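Side-chain contact in 3-methyladenine dna-glycosylase (Archaeoglobus fulgidus, PDB 2JHN), which is a DNA glycosylase of the AlkA type, combining a TATA-box binding protein-like region with a helical region of the helix-hairpin-helix superfamily: residues A[27-30]-A[35-38]. The protein carries 1 engineered substitution. Sequence-based numbering, arbitrary orientation.
Sequences PDVV and WRRA. With NA (sodium ion), chain F.
W35 meets D28 and V30 across a beta hairpin, strands 29-31 and 34-41, at one border of the antiparallel sheet in the TATA-box binding protein-like domain. The indole NE1 of W35 donates to OD1 of D28 at 2.8 Å. OD1 accepts with its anti lone pair and lies 17° out of the ring plane; the carboxylate is turned 49° against the indole. OD1 also bonds to Y79, so two partners hold this buried side chain. The backbone O of D28 binds the sodium ion, with O of L21 and L24, OG1 of T26 and a water. CG2 of V30 touches the ring edge at CD1 of W35.

R36 and V29 form a hydrogen-bonded pair. V29 N reaches R36 O at 3.0 Å, and R36 N reaches V29 O at 2.8 Å. The R36 side chain runs extended beside V29, with CG1 of V29 over one guanidinium face, 3.5 Å from NH1. NE of R36 bonds to O of K157, and NH1 forms a salt bridge with E31. Water 1 links R36 O to P27 O.

In one of two conformers, R37 bends at chi3 (-88°) and makes a long salt bridge, NH1 to OD2 of D28, at 3.5 Å. NH2 pairs with E120, its stronger partner. P27 packs over one guanidinium face, CG above its centre, 3.4 Å from CZ of R37.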
loop_
_atom_site.group_PDB
_atom_site.type_symbol
_atom_site.label_atom_id
_atom_site.label_comp_id
_atom_site.label_asym_id
_atom_site.label_seq_id
_atom_site.Cartn_x
_atom_site.Cartn_y
_atom_site.Cartn_z
ATOM N N PRO A 27 -8.385 -4.143 4.991
ATOM C CA PRO A 27 -9.367 -3.826 6.035
ATOM C C PRO A 27 -9.894 -2.390 5.998
ATOM O O PRO A 27 -10.858 -2.083 6.724
ATOM C CB PRO A 27 -8.581 -4.049 7.326
ATOM C CG PRO A 27 -7.177 -3.629 6.933
ATOM C CD PRO A 27 -7.004 -4.065 5.520
ATOM N N ASP A 28 -9.274 -1.521 5.185
ATOM C CA ASP A 28 -9.640 -0.103 5.195
ATOM C C ASP A 28 -11.063 0.059 4.669
ATOM O O ASP A 28 -11.444 -0.594 3.683
ATOM C CB ASP A 28 -8.725 0.729 4.287
ATOM C CG ASP A 28 -7.255 0.460 4.534
ATOM O OD1 ASP A 28 -6.584 1.408 4.970
ATOM O OD2 ASP A 28 -6.806 -0.698 4.285
ATOM N N VAL A 29 -11.789 0.972 5.298
ATOM C CA VAL A 29 -13.087 1.441 4.811
ATOM C C VAL A 29 -13.042 2.950 4.628
ATOM O O VAL A 29 -12.568 3.680 5.506
ATOM C CB VAL A 29 -14.258 1.051 5.787
ATOM C CG1 VAL A 29 -15.593 1.644 5.317
ATOM C CG2 VAL A 29 -14.414 -0.462 5.858
ATOM N N VAL A 30 -13.531 3.393 3.478
ATOM C CA VAL A 30 -13.646 4.812 3.193
ATOM C C VAL A 30 -15.123 5.071 2.867
ATOM O O VAL A 30 -15.681 4.497 1.927
ATOM C CB VAL A 30 -12.733 5.235 2.035
ATOM C CG1 VAL A 30 -12.880 6.736 1.793
ATOM C CG2 VAL A 30 -11.261 4.886 2.361
ATOM N N TRP A 35 -11.786 7.955 6.144
ATOM C CA TRP A 35 -11.030 6.705 6.154
ATOM C C TRP A 35 -11.013 6.109 7.561
ATOM O O TRP A 35 -10.850 6.846 8.548
ATOM C CB TRP A 35 -9.588 6.999 5.711
ATOM C CG TRP A 35 -8.601 5.860 5.881
ATOM C CD1 TRP A 35 -8.283 4.904 4.964
ATOM C CD2 TRP A 35 -7.799 5.590 7.037
ATOM N NE1 TRP A 35 -7.350 4.042 5.483
ATOM C CE2 TRP A 35 -7.030 4.436 6.751
ATOM C CE3 TRP A 35 -7.684 6.188 8.303
ATOM C CZ2 TRP A 35 -6.127 3.887 7.658
ATOM C CZ3 TRP A 35 -6.777 5.627 9.230
ATOM C CH2 TRP A 35 -6.006 4.491 8.896
ATOM N N ARG A 36 -11.135 4.783 7.667
ATOM C CA ARG A 36 -10.960 4.144 8.962
ATOM C C ARG A 36 -10.493 2.704 8.908
ATOM O O ARG A 36 -10.725 1.990 7.920
ATOM C CB ARG A 36 -12.250 4.216 9.821
ATOM C CG ARG A 36 -13.346 3.295 9.383
ATOM C CD ARG A 36 -14.665 3.638 10.151
ATOM N NE ARG A 36 -15.598 2.533 10.000
ATOM C CZ ARG A 36 -16.524 2.444 9.051
ATOM N NH1 ARG A 36 -16.698 3.418 8.165
ATOM N NH2 ARG A 36 -17.297 1.370 8.998
ATOM N N ARG A 37 -9.835 2.297 9.988
ATOM C CA ARG A 37 -9.473 0.897 10.228
ATOM C C ARG A 37 -9.112 0.684 11.679
ATOM O O ARG A 37 -8.933 1.642 12.435
ATOM C CB ARG A 37 -8.327 0.424 9.315
ATOM C CG ARG A 37 -6.975 1.002 9.588
ATOM C CD ARG A 37 -5.978 0.448 8.534
ATOM N NE ARG A 37 -5.364 -0.824 8.935
ATOM C CZ ARG A 37 -4.680 -1.628 8.113
ATOM N NH1 ARG A 37 -4.530 -1.328 6.819
ATOM N NH2 ARG A 37 -4.157 -2.747 8.580
ATOM N N ALA A 38 -9.017 -0.588 12.061
ATOM C CA ALA A 38 -8.523 -0.950 13.375
ATOM C C ALA A 38 -7.028 -1.183 13.180
ATOM O O ALA A 38 -6.598 -1.772 12.164
ATOM C CB ALA A 38 -9.203 -2.215 13.874
HETATM NA NA NA F . -11.808 -0.866 1.446
HETATM O O HOH W 1 -12.116 -0.474 8.724
HETATM O O HOH W 2 -10.261 0.220 0.524
#